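Local coordinates for methionine-binding lipoprotein metQ (Bacillus subtilis subsp. subtilis, PDB 4GOT) that probably binds methionine and passes it to the membrane-bound permease of an ABC transporter that imports the amino acid, at residues E87-Y92 against G118-M123; Y92-K97 against A166-E171; I108-N113 against A174-V179. All coordinates share one frame; numbering follows the deposited sequence.

Contact 1 (E87-Y92 against G118-M123); sequences EPFGIY and GRMLAM. With MSE (selenomethionine), chain B.
E87 and R119 hold the two charged ends of the bound selenomethionine while meeting each other at a single direct polar contact. R119 NH2 donates a weak, bent bond to the carbonyl E87 O (2.8 Å, 127° at the hydrogen), and R119 NH1 reaches OXT of the ligand at 2.9 Å. E87 OE1 accepts from the ligand N at 2.9 Å, and H85 bonds E87 OE2. Salt bridges from E116 and E197 give the guanidinium two further carboxylate partners. Water 1 accepts from E87 N and, weakly, from R119 NH2, and probably donates to the ligand O.

The arrangement is that of a type 2 periplasmic-binding-protein cleft, where the amino and carboxylate groups of an amino acid are read separately. Here R119 reaches out from helix 117-126 to the carboxylate.

The arginine is also stacked: its guanidinium lies on the F89 ring, planes 28° apart and centres 4.7 Å apart. The extended chain, with CG anti to the backbone N (chi1 -171°), carries R119 CD to 3.6 Å from F89 CD2.

F89 CE2 packs against M120 CG, and the selenium of M123, modelled as selenomethionine like M120, makes an oblique Met-aromatic contact with the same ring. I91 CD1 and M123 CE meet tip to tip at 3.8 Å.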
# COMPACT_ATOMS: atom_id res chain seq x y z
N GLU A 87 -4.11 3.65 -3.17
CA GLU A 87 -3.61 2.89 -4.33
C GLU A 87 -4.53 1.67 -4.57
O GLU A 87 -4.31 0.62 -4.01
CB GLU A 87 -2.19 2.37 -4.05
CG GLU A 87 -1.13 3.43 -3.95
CD GLU A 87 0.20 2.88 -3.43
OE1 GLU A 87 0.52 1.68 -3.62
OE2 GLU A 87 0.92 3.67 -2.80
N PRO A 88 -5.59 1.82 -5.39
CA PRO A 88 -6.38 0.61 -5.68
C PRO A 88 -5.51 -0.57 -6.21
O PRO A 88 -4.75 -0.44 -7.18
CB PRO A 88 -7.39 1.11 -6.71
CG PRO A 88 -7.58 2.54 -6.33
CD PRO A 88 -6.21 3.02 -5.95
N PHE A 89 -5.61 -1.70 -5.48
CA PHE A 89 -4.90 -2.94 -5.71
C PHE A 89 -5.19 -3.51 -7.11
O PHE A 89 -6.32 -3.39 -7.66
CB PHE A 89 -5.40 -3.96 -4.66
CG PHE A 89 -4.35 -4.90 -4.11
CD1 PHE A 89 -3.02 -4.80 -4.42
CD2 PHE A 89 -4.75 -5.83 -3.17
CE1 PHE A 89 -2.09 -5.67 -3.87
CE2 PHE A 89 -3.81 -6.68 -2.59
CZ PHE A 89 -2.47 -6.60 -2.95
N GLY A 90 -4.17 -4.13 -7.69
CA GLY A 90 -4.26 -4.76 -9.00
C GLY A 90 -3.94 -6.25 -9.03
O GLY A 90 -3.07 -6.77 -8.24
N ILE A 91 -4.64 -6.94 -9.94
CA ILE A 91 -4.32 -8.29 -10.37
C ILE A 91 -3.86 -8.27 -11.83
O ILE A 91 -4.44 -7.58 -12.68
CB ILE A 91 -5.52 -9.25 -10.28
CG1 ILE A 91 -6.12 -9.21 -8.86
CG2 ILE A 91 -5.05 -10.65 -10.71
CD1 ILE A 91 -7.53 -9.78 -8.74
N TYR A 92 -2.79 -9.04 -12.08
CA TYR A 92 -2.05 -9.02 -13.33
C TYR A 92 -1.90 -10.47 -13.85
O TYR A 92 -1.82 -11.41 -13.05
CB TYR A 92 -0.65 -8.44 -13.08
CG TYR A 92 -0.65 -6.97 -12.72
CD1 TYR A 92 -0.95 -6.55 -11.41
CD2 TYR A 92 -0.34 -6.00 -13.67
CE1 TYR A 92 -0.96 -5.21 -11.07
CE2 TYR A 92 -0.34 -4.66 -13.33
CZ TYR A 92 -0.65 -4.27 -12.03
OH TYR A 92 -0.65 -2.93 -11.67
N GLY A 118 -7.15 -10.29 3.52
CA GLY A 118 -8.57 -10.01 3.26
C GLY A 118 -8.78 -9.09 2.05
O GLY A 118 -9.75 -9.25 1.28
N ARG A 119 -7.86 -8.15 1.83
CA ARG A 119 -7.94 -7.21 0.69
C ARG A 119 -7.89 -7.97 -0.66
O ARG A 119 -8.67 -7.74 -1.55
CB ARG A 119 -6.78 -6.21 0.77
CG ARG A 119 -6.86 -5.06 -0.21
CD ARG A 119 -5.65 -4.14 -0.11
NE ARG A 119 -5.88 -2.96 -0.94
CZ ARG A 119 -4.98 -2.02 -1.18
NH1 ARG A 119 -3.75 -2.06 -0.67
NH2 ARG A 119 -5.33 -1.00 -1.97
N MSE A 120 -6.91 -8.87 -0.79
CA MSE A 120 -6.79 -9.79 -1.93
C MSE A 120 -7.98 -10.71 -2.14
O MSE A 120 -8.56 -10.77 -3.23
CB MSE A 120 -5.50 -10.63 -1.75
CG MSE A 120 -4.29 -9.76 -1.76
SE MSE A 120 -2.68 -10.74 -1.35
CE MSE A 120 -2.17 -10.28 0.48
N LEU A 121 -8.40 -11.41 -1.08
CA LEU A 121 -9.51 -12.33 -1.21
C LEU A 121 -10.83 -11.63 -1.57
O LEU A 121 -11.69 -12.23 -2.23
CB LEU A 121 -9.67 -13.19 0.08
CG LEU A 121 -8.45 -14.06 0.39
CD1 LEU A 121 -8.75 -14.86 1.65
CD2 LEU A 121 -8.01 -14.96 -0.78
N ALA A 122 -10.97 -10.37 -1.15
CA ALA A 122 -12.22 -9.61 -1.35
C ALA A 122 -12.37 -9.31 -2.84
O ALA A 122 -13.48 -9.28 -3.35
CB ALA A 122 -12.23 -8.31 -0.54
N MSE A 123 -11.25 -9.09 -3.52
CA MSE A 123 -11.25 -8.91 -4.98
C MSE A 123 -11.70 -10.16 -5.72
O MSE A 123 -12.41 -10.06 -6.71
CB MSE A 123 -9.87 -8.51 -5.50
CG MSE A 123 -9.54 -7.09 -5.16
SE MSE A 123 -7.87 -6.52 -5.92
CE MSE A 123 -8.51 -6.20 -7.75
N MSE B . 1.40 1.21 -0.90
CA MSE B . 0.83 -0.14 -0.61
C MSE B . -0.68 -0.25 -1.00
O MSE B . -1.41 0.62 -0.61
OXT MSE B . -1.22 -1.18 -1.65
CB MSE B . 0.97 -0.41 0.90
CG MSE B . 0.71 -1.82 1.33
SE MSE B . 0.70 -2.04 3.29
CE MSE B . 2.77 -1.97 3.60
O HOH W 1 -3.98 1.79 -0.99

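Contact 2 (Y92-K97 against A166-E171); sequences YSKTYK and AYENKE
Two first torsions bring K94 and Y167 together. In Y167, CG stands opposite the backbone N (chi1 161°), which sends the ring from the end of helix 163-168 toward the loop after strand 90-92; in K94, CG lies beside its own N (chi1 -57°), and a second turn at chi2 (-87°) folds the chain over that ring. The lysine crosses the tyrosine at about a right angle. K94 CG makes a CH-pi contact, 4.2 Å from the Y167 ring centroid, and K94 CD comes within 3.7 Å of Y167 OH. High above the same face, the amine turns to the backbone: K94 NZ donates to E168 O at 3.2 Å, in the carbonyl plane and on a lone pair. Its cation-pi distance to the ring is long, at most a weak attraction.

Y92 approaches differently. Its CB packs at 3.5 Å on Y167 CD1, and its ring turns an edge toward the Y167 face, a T-shaped pair with centroids 5.7 Å apart. An alanine in place of Y167 would take away the surface beneath K94 and the face that receives Y92, and would be likely to set the lysine chain free to turn.

The helix closes here in a Schellman motif, with K170 at positive phi. Water 2 joins its last turn to the loop, accepting from K94 N (2.9 Å) and donating to Y167 O. On the loop side, S93 OG accepts from T95 N and Y96 N, an ST turn with an ST motif, and also bonds D173 O. T95 CG2 rests 3.8 Å from K170 CD.

Chemically, a lysine amine bonded to a carbonyl at a helix C terminus would probably be favoured by the negative end of the helix dipole, while K170 nearby would partly offset that gain.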
# COMPACT_ATOMS: atom_id res chain seq x y z
N TYR A 92 -2.79 -9.04 -12.08
CA TYR A 92 -2.05 -9.02 -13.33
C TYR A 92 -1.90 -10.47 -13.85
O TYR A 92 -1.82 -11.41 -13.05
CB TYR A 92 -0.65 -8.44 -13.08
CG TYR A 92 -0.65 -6.97 -12.72
CD1 TYR A 92 -0.95 -6.55 -11.41
CD2 TYR A 92 -0.34 -6.00 -13.67
CE1 TYR A 92 -0.96 -5.21 -11.07
CE2 TYR A 92 -0.34 -4.66 -13.33
CZ TYR A 92 -0.65 -4.27 -12.03
OH TYR A 92 -0.65 -2.93 -11.67
N SER A 93 -1.90 -10.64 -15.16
CA SER A 93 -1.61 -11.93 -15.79
C SER A 93 -1.01 -11.70 -17.17
O SER A 93 -1.53 -10.88 -17.89
CB SER A 93 -2.90 -12.74 -15.97
OG SER A 93 -2.59 -14.04 -16.45
N LYS A 94 0.05 -12.45 -17.54
CA LYS A 94 0.53 -12.43 -18.94
C LYS A 94 -0.27 -13.37 -19.83
O LYS A 94 -0.16 -13.31 -21.04
CB LYS A 94 2.01 -12.85 -19.03
CG LYS A 94 2.96 -12.01 -18.21
CD LYS A 94 3.46 -10.80 -18.96
CE LYS A 94 4.90 -10.49 -18.59
NZ LYS A 94 5.88 -11.54 -19.06
N THR A 95 -1.07 -14.24 -19.21
CA THR A 95 -1.61 -15.44 -19.87
C THR A 95 -3.15 -15.40 -19.98
O THR A 95 -3.68 -15.91 -20.93
CB THR A 95 -1.11 -16.74 -19.16
OG1 THR A 95 -1.35 -16.66 -17.76
CG2 THR A 95 0.42 -16.93 -19.33
N TYR A 96 -3.85 -14.76 -19.04
CA TYR A 96 -5.30 -14.60 -19.13
C TYR A 96 -5.73 -13.13 -19.11
O TYR A 96 -5.14 -12.29 -18.42
CB TYR A 96 -5.97 -15.33 -17.97
CG TYR A 96 -5.78 -16.82 -18.03
CD1 TYR A 96 -6.65 -17.63 -18.77
CD2 TYR A 96 -4.71 -17.42 -17.37
CE1 TYR A 96 -6.47 -19.00 -18.83
CE2 TYR A 96 -4.52 -18.80 -17.43
CZ TYR A 96 -5.41 -19.58 -18.16
OH TYR A 96 -5.23 -20.92 -18.21
N LYS A 97 -6.82 -12.85 -19.80
CA LYS A 97 -7.29 -11.49 -20.05
C LYS A 97 -8.21 -10.98 -18.94
O LYS A 97 -8.35 -9.77 -18.73
CB LYS A 97 -8.03 -11.46 -21.40
CG LYS A 97 -7.89 -10.15 -22.15
CD LYS A 97 -6.45 -9.86 -22.57
CE LYS A 97 -6.37 -8.51 -23.28
NZ LYS A 97 -4.97 -8.12 -23.62
N ALA A 166 7.11 -12.63 -10.24
CA ALA A 166 6.25 -13.80 -10.38
C ALA A 166 5.36 -13.64 -11.61
O ALA A 166 5.09 -14.61 -12.34
CB ALA A 166 5.41 -14.05 -9.11
N TYR A 167 4.91 -12.40 -11.82
CA TYR A 167 4.11 -12.00 -13.00
C TYR A 167 4.91 -12.15 -14.29
O TYR A 167 4.48 -12.87 -15.20
CB TYR A 167 3.60 -10.57 -12.79
CG TYR A 167 3.18 -9.83 -14.05
CD1 TYR A 167 1.99 -10.14 -14.70
CD2 TYR A 167 3.95 -8.81 -14.54
CE1 TYR A 167 1.59 -9.44 -15.84
CE2 TYR A 167 3.58 -8.11 -15.68
CZ TYR A 167 2.40 -8.44 -16.32
OH TYR A 167 2.09 -7.73 -17.42
N GLU A 168 6.07 -11.53 -14.38
CA GLU A 168 6.93 -11.69 -15.56
C GLU A 168 7.34 -13.13 -15.86
O GLU A 168 7.41 -13.52 -17.00
CB GLU A 168 8.19 -10.85 -15.43
CG GLU A 168 7.95 -9.37 -15.68
CD GLU A 168 9.03 -8.48 -15.09
OE1 GLU A 168 10.16 -8.95 -14.82
OE2 GLU A 168 8.73 -7.29 -14.88
N ASN A 169 7.60 -13.92 -14.80
CA ASN A 169 7.99 -15.36 -14.89
C ASN A 169 6.84 -16.31 -15.17
O ASN A 169 7.04 -17.51 -15.32
CB ASN A 169 8.63 -15.80 -13.55
CG ASN A 169 9.90 -15.02 -13.23
OD1 ASN A 169 10.54 -14.49 -14.12
ND2 ASN A 169 10.26 -14.93 -11.93
N LYS A 170 5.61 -15.79 -15.16
CA LYS A 170 4.42 -16.60 -15.37
C LYS A 170 4.34 -17.75 -14.36
O LYS A 170 3.97 -18.86 -14.72
CB LYS A 170 4.37 -17.10 -16.83
CG LYS A 170 4.54 -15.97 -17.84
CD LYS A 170 4.21 -16.39 -19.27
CE LYS A 170 5.36 -17.15 -19.92
NZ LYS A 170 6.45 -16.28 -20.46
N GLU A 171 4.70 -17.46 -13.12
CA GLU A 171 4.71 -18.47 -12.04
C GLU A 171 3.32 -18.89 -11.61
O GLU A 171 3.15 -19.90 -10.94
CB GLU A 171 5.33 -17.88 -10.79
CG GLU A 171 6.79 -18.04 -10.67
CD GLU A 171 7.35 -17.18 -9.57
OE1 GLU A 171 6.80 -17.08 -8.42
OE2 GLU A 171 8.37 -16.58 -9.89
O HOH W 2 1.59 -13.72 -15.50

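Contact 3 (I108-N113 against A174-V179); sequences IILTNN and AVFINV. With MSE (selenomethionine), chain B.
F176 lies alongside the strand that carries I108, I109 and L110, and its side chain can be followed outward along one edge. At the root, F176 CB is 3.8 Å from the carbonyl I109 O. CG, beside the backbone N (chi1 -73°), turns the ring so that CD1 passes the same oxygen at 3.6 Å, with I109 O in the ring plane. One atom further, F176 CE1 touches both I108 CG2, at 3.7 Å, and L110 CD2, whose leucine runs side by side with the phenylalanine. At the tip, CZ comes up to the backbone oxygen of M120 on helix 117-126.

Beneath this packing runs a parallel pairing of strands 107-111 and 174-177. I109 bonds to both sides of V175: its N donates to A174 O (2.9 Å, 179° at the hydrogen), and its O accepts from F176 N. Strand 107-111 sits between 154-158 and 174-177, which helix 163-168 joins in a beta-alpha-beta crossover, as expected in an alpha/beta lobe of a type 2 periplasmic binding protein.

Toward that crossover helix, I109 CG1 packs on V175 CG2 at 3.7 Å, the two side chains pointing the same way. At the carboxyl ends the strands open onto the ligand. T111 OG1 accepts from N113 N in an ST turn, N113 ND2 lies 3.8 Å from the ligand selenium, and N178 borders the ligand carboxylate.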
# COMPACT_ATOMS: atom_id res chain seq x y z
N ILE A 108 -3.22 -18.79 -7.99
CA ILE A 108 -3.30 -17.36 -7.66
C ILE A 108 -2.08 -17.06 -6.79
O ILE A 108 -1.87 -17.71 -5.77
CB ILE A 108 -4.61 -17.00 -6.92
CG1 ILE A 108 -5.85 -17.40 -7.73
CG2 ILE A 108 -4.68 -15.51 -6.64
CD1 ILE A 108 -5.97 -16.76 -9.09
N ILE A 109 -1.25 -16.10 -7.24
CA ILE A 109 -0.10 -15.64 -6.46
C ILE A 109 -0.53 -14.42 -5.62
O ILE A 109 -0.62 -13.27 -6.11
CB ILE A 109 1.14 -15.25 -7.33
CG1 ILE A 109 1.43 -16.32 -8.40
CG2 ILE A 109 2.37 -14.96 -6.45
CD1 ILE A 109 1.93 -17.64 -7.87
N LEU A 110 -0.78 -14.71 -4.36
CA LEU A 110 -0.99 -13.75 -3.30
C LEU A 110 0.36 -13.17 -2.87
O LEU A 110 1.40 -13.80 -3.08
CB LEU A 110 -1.57 -14.47 -2.08
CG LEU A 110 -2.91 -15.20 -2.24
CD1 LEU A 110 -3.27 -15.88 -0.92
CD2 LEU A 110 -4.00 -14.21 -2.67
N THR A 111 0.33 -11.99 -2.26
CA THR A 111 1.52 -11.53 -1.54
C THR A 111 1.44 -12.18 -0.15
O THR A 111 0.36 -12.65 0.27
CB THR A 111 1.67 -9.98 -1.51
OG1 THR A 111 0.98 -9.42 -0.39
CG2 THR A 111 1.18 -9.31 -2.82
N ASN A 112 2.58 -12.20 0.54
CA ASN A 112 2.68 -12.74 1.89
C ASN A 112 2.42 -11.67 2.99
O ASN A 112 2.64 -11.93 4.15
CB ASN A 112 4.04 -13.47 2.07
CG ASN A 112 5.23 -12.53 2.08
OD1 ASN A 112 5.08 -11.31 2.11
ND2 ASN A 112 6.43 -13.10 2.06
N ASN A 113 1.88 -10.51 2.59
CA ASN A 113 1.50 -9.41 3.49
C ASN A 113 0.27 -9.86 4.31
O ASN A 113 -0.86 -9.84 3.80
CB ASN A 113 1.18 -8.17 2.61
CG ASN A 113 0.97 -6.89 3.38
OD1 ASN A 113 0.50 -6.86 4.52
ND2 ASN A 113 1.29 -5.78 2.72
N ALA A 174 -2.50 -15.79 -12.25
CA ALA A 174 -2.89 -14.43 -11.91
C ALA A 174 -2.09 -14.04 -10.66
O ALA A 174 -1.77 -14.90 -9.81
CB ALA A 174 -4.41 -14.33 -11.65
N VAL A 175 -1.72 -12.77 -10.58
CA VAL A 175 -0.74 -12.29 -9.56
C VAL A 175 -1.15 -10.93 -8.99
O VAL A 175 -1.47 -10.00 -9.76
CB VAL A 175 0.70 -12.16 -10.15
CG1 VAL A 175 1.65 -11.70 -9.05
CG2 VAL A 175 1.16 -13.47 -10.78
N PHE A 176 -1.21 -10.82 -7.65
CA PHE A 176 -1.46 -9.53 -6.96
C PHE A 176 -0.19 -8.70 -6.89
O PHE A 176 0.86 -9.22 -6.51
CB PHE A 176 -2.01 -9.73 -5.54
CG PHE A 176 -3.45 -10.20 -5.50
CD1 PHE A 176 -3.75 -11.56 -5.54
CD2 PHE A 176 -4.50 -9.30 -5.42
CE1 PHE A 176 -5.07 -12.02 -5.52
CE2 PHE A 176 -5.83 -9.75 -5.38
CZ PHE A 176 -6.11 -11.11 -5.43
N ILE A 177 -0.29 -7.42 -7.28
CA ILE A 177 0.86 -6.48 -7.17
C ILE A 177 0.31 -5.14 -6.59
O ILE A 177 -0.65 -4.54 -7.12
CB ILE A 177 1.61 -6.21 -8.51
CG1 ILE A 177 1.80 -7.50 -9.35
CG2 ILE A 177 2.96 -5.56 -8.23
CD1 ILE A 177 2.41 -7.29 -10.73
N ASN A 178 0.93 -4.69 -5.50
CA ASN A 178 0.60 -3.39 -4.88
C ASN A 178 1.02 -2.31 -5.87
O ASN A 178 2.09 -2.43 -6.47
CB ASN A 178 1.41 -3.19 -3.59
CG ASN A 178 1.03 -4.16 -2.47
OD1 ASN A 178 0.10 -3.91 -1.70
ND2 ASN A 178 1.74 -5.27 -2.37
N VAL A 179 0.24 -1.24 -5.99
CA VAL A 179 0.56 -0.16 -6.95
C VAL A 179 2.02 0.36 -6.81
O VAL A 179 2.70 0.58 -7.80
CB VAL A 179 -0.43 1.02 -6.87
CG1 VAL A 179 0.04 2.17 -7.79
CG2 VAL A 179 -1.88 0.60 -7.16
N MSE B . 1.40 1.21 -0.90
CA MSE B . 0.83 -0.14 -0.61
C MSE B . -0.68 -0.25 -1.00
O MSE B . -1.41 0.62 -0.61
OXT MSE B . -1.22 -1.18 -1.65
CB MSE B . 0.97 -0.41 0.90
CG MSE B . 0.71 -1.82 1.33
SE MSE B . 0.70 -2.04 3.29
CE MSE B . 2.77 -1.97 3.60

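How the contacts relate
From the N terminus, the chain first lays down most of the six-stranded sheet, then enters the five-stranded one through 87-92, whose strand leads directly into the loop 92-97, with Y92 shared by contacts 1 and 2. It then passes strand 107-111 and returns on helix 117-126, where contact 1 closes the shortest loop, 25 residues. The loop of contact 2, 68 residues, closes at the end of helix 163-168, and that of contact 3, 60 residues, on strand 174-177. None nests inside another: each pair crosses. Strand 174-177 is common ground, bonded to 90-92 on one side and to 107-111 on the other. Contacts 1 and 3 border the selenomethionine; contact 2 lies at the surface.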